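Citrinin polyketide synthase (Monascus purpureus, PDB 5MPT) builds the keto-aldehyde precursor of the mycotoxin citrinin from malonyl units, presumably on an acetyl starter, this piece being its C-methylating, S-adenosylmethionine-dependent methyltransferase domain. Local coordinates at residues G218-K223 / L283-V288. Residues are numbered along the deposited sequence; the frame is centred on the assembly and turned at random.
Sequences GGTTVK and LATNCV. With SAH (S-adenosyl-L-homocysteine), chain B.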
loop_
_atom_site.group_PDB
_atom_site.type_symbol
_atom_site.label_atom_id
_atom_site.label_comp_id
_atom_site.label_asym_id
_atom_site.label_seq_id
_atom_site.Cartn_x
_atom_site.Cartn_y
_atom_site.Cartn_z
ATOM N N GLY A 218 -5.075 -8.538 6.991
ATOM C CA GLY A 218 -4.064 -9.292 7.696
ATOM C C GLY A 218 -2.883 -9.673 6.848
ATOM O O GLY A 218 -2.259 -10.709 7.106
ATOM N N GLY A 219 -2.534 -8.851 5.852
ATOM C CA GLY A 219 -1.423 -9.191 4.982
ATOM C C GLY A 219 -0.107 -9.155 5.724
ATOM O O GLY A 219 0.798 -9.958 5.456
ATOM N N THR A 220 0.011 -8.238 6.669
ATOM C CA THR A 220 1.133 -8.190 7.578
ATOM C C THR A 220 0.882 -9.077 8.784
ATOM O O THR A 220 1.779 -9.805 9.219
ATOM C CB THR A 220 1.372 -6.743 8.014
ATOM O OG1 THR A 220 1.664 -5.942 6.859
ATOM C CG2 THR A 220 2.528 -6.654 9.011
ATOM N N THR A 221 -0.335 -9.027 9.311
ATOM C CA THR A 221 -0.674 -9.758 10.521
ATOM C C THR A 221 -0.373 -11.240 10.386
ATOM O O THR A 221 0.112 -11.866 11.337
ATOM C CB THR A 221 -2.152 -9.548 10.841
ATOM O OG1 THR A 221 -2.525 -8.206 10.492
ATOM C CG2 THR A 221 -2.425 -9.808 12.308
ATOM N N VAL A 222 -0.661 -11.825 9.224
ATOM C CA VAL A 222 -0.499 -13.267 9.068
ATOM C C VAL A 222 0.957 -13.696 9.209
ATOM O O VAL A 222 1.219 -14.859 9.515
ATOM C CB VAL A 222 -1.086 -13.770 7.732
ATOM C CG1 VAL A 222 -0.328 -13.206 6.520
ATOM C CG2 VAL A 222 -1.071 -15.282 7.695
ATOM N N LYS A 223 1.917 -12.794 8.975
ATOM C CA LYS A 223 3.318 -13.090 9.227
ATOM C C LYS A 223 3.766 -12.753 10.644
ATOM O O LYS A 223 4.635 -13.449 11.190
ATOM C CB LYS A 223 4.190 -12.326 8.235
ATOM C CG LYS A 223 3.894 -12.663 6.767
ATOM C CD LYS A 223 3.943 -14.156 6.465
ATOM C CE LYS A 223 5.346 -14.679 6.565
ATOM N NZ LYS A 223 6.195 -14.067 5.499
ATOM N N LEU A 283 2.736 -0.763 14.062
ATOM C CA LEU A 283 2.856 -1.238 12.690
ATOM C C LEU A 283 1.732 -0.649 11.852
ATOM O O LEU A 283 0.599 -0.601 12.316
ATOM C CB LEU A 283 2.778 -2.763 12.671
ATOM C CG LEU A 283 3.876 -3.524 13.417
ATOM C CD1 LEU A 283 3.712 -5.024 13.224
ATOM C CD2 LEU A 283 5.254 -3.076 12.984
ATOM N N ALA A 284 2.033 -0.227 10.605
ATOM C CA ALA A 284 1.019 0.438 9.774
ATOM C C ALA A 284 1.434 0.252 8.317
ATOM O O ALA A 284 2.306 0.975 7.820
ATOM C CB ALA A 284 0.880 1.910 10.137
ATOM N N THR A 285 0.781 -0.685 7.640
ATOM C CA THR A 285 1.118 -1.033 6.265
ATOM C C THR A 285 0.084 -0.420 5.343
ATOM O O THR A 285 -1.064 -0.874 5.310
ATOM C CB THR A 285 1.177 -2.547 6.098
ATOM O OG1 THR A 285 2.229 -3.057 6.920
ATOM C CG2 THR A 285 1.345 -2.959 4.621
ATOM N N ASN A 286 0.513 0.632 4.620
ATOM C CA ASN A 286 -0.223 1.268 3.524
ATOM C C ASN A 286 -1.624 1.683 3.933
ATOM O O ASN A 286 -2.584 1.603 3.153
ATOM C CB ASN A 286 -0.204 0.377 2.294
ATOM C CG ASN A 286 1.071 0.575 1.522
ATOM O OD1 ASN A 286 1.475 1.726 1.265
ATOM N ND2 ASN A 286 1.761 -0.501 1.201
ATOM N N CYS A 287 -1.725 2.207 5.125
ATOM C CA CYS A 287 -2.972 2.756 5.628
ATOM C C CYS A 287 -2.864 4.216 6.021
ATOM O O CYS A 287 -3.839 4.958 5.850
ATOM C CB CYS A 287 -3.480 1.942 6.824
ATOM S SG CYS A 287 -2.268 1.890 8.184
ATOM N N VAL A 288 -1.715 4.673 6.512
ATOM C CA VAL A 288 -1.660 6.050 6.996
ATOM C C VAL A 288 -1.779 7.033 5.817
ATOM O O VAL A 288 -2.361 8.113 5.947
ATOM C CB VAL A 288 -0.392 6.269 7.843
ATOM C CG1 VAL A 288 -0.254 7.742 8.237
ATOM C CG2 VAL A 288 -0.416 5.395 9.118
HETATM N N SAH B . -2.629 -3.320 5.824
HETATM C CA SAH B . -3.644 -3.630 4.774
HETATM C CB SAH B . -3.328 -3.213 3.342
HETATM C CG SAH B . -3.466 -1.726 3.065
HETATM S SD SAH B . -5.240 -1.411 2.767
HETATM C C SAH B . -3.866 -5.168 4.782
HETATM O O SAH B . -5.074 -5.487 4.366
HETATM O OXT SAH B . -3.026 -5.976 5.091
HETATM C "C5'" SAH B . -5.570 0.021 3.827
HETATM C "C4'" SAH B . -6.240 -0.449 5.102
HETATM O "O4'" SAH B . -6.341 0.727 5.934
HETATM C "C3'" SAH B . -7.664 -0.996 4.934
HETATM O "O3'" SAH B . -7.758 -2.167 5.739
HETATM C "C2'" SAH B . -8.550 0.148 5.458
HETATM O "O2'" SAH B . -9.746 -0.324 6.076
HETATM C "C1'" SAH B . -7.629 0.778 6.495
HETATM N N9 SAH B . -7.908 2.168 6.838
HETATM C C8 SAH B . -8.273 3.190 6.003
HETATM N N7 SAH B . -8.504 4.327 6.614
HETATM C C5 SAH B . -8.281 4.031 7.952
HETATM C C6 SAH B . -8.362 4.807 9.125
HETATM N N6 SAH B . -8.744 6.090 9.149
HETATM N N1 SAH B . -8.070 4.202 10.292
HETATM C C2 SAH B . -7.720 2.913 10.287
HETATM N N3 SAH B . -7.602 2.079 9.253
HETATM C C4 SAH B . -7.905 2.705 8.102
#
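A single hydroxyl-to-hydroxyl hydrogen bond, T220 to T285, joins the glycine-rich turn leading into helix 221-231 to the C-terminal end of strand 279-285. This is the cofactor end of a Rossmann-like class I methyltransferase sheet, in which strands 208-213 and 279-285 run side by side and the turn follows the first of them. T220 OG1 and T285 OG1 lie 2.9 Å apart, and either may be the donor. Each threonine carries its hydroxyl beside its own backbone N, with chi1 of -60° in T220 and -63° in T285; this rotation brings the oxygens together, while the methyl of T285 also passes T220 OG1, with CG2 at 3.7 Å. Both threonines are buried; I187 of helix 181-198 packs on T220 and L314 of strand 309-316 on T285.

S-adenosyl-L-homocysteine binds the same two segments through backbone atoms. G219 N donates to carboxylate OXT at 3.0 Å, and the amino N of the ligand donates to T285 O at 2.9 Å. T217 OG1 and G214 O are further hydrogen-bond partners of the ligand. Farther along it, C287 CB comes within 3.2 Å of the ribose oxygen O4'. T285 itself lies about 7 Å, side chain to side chain, from each of the catalytic residues Y177 and E315.

The chemistry thus divides the labour: from these two segments one backbone N-H and one C=O bond the carboxylate and amino group, which are probably charged, while the two hydroxyls share one hydrogen bond that links the turn and strand presenting those groups, probably helping to fix their spacing.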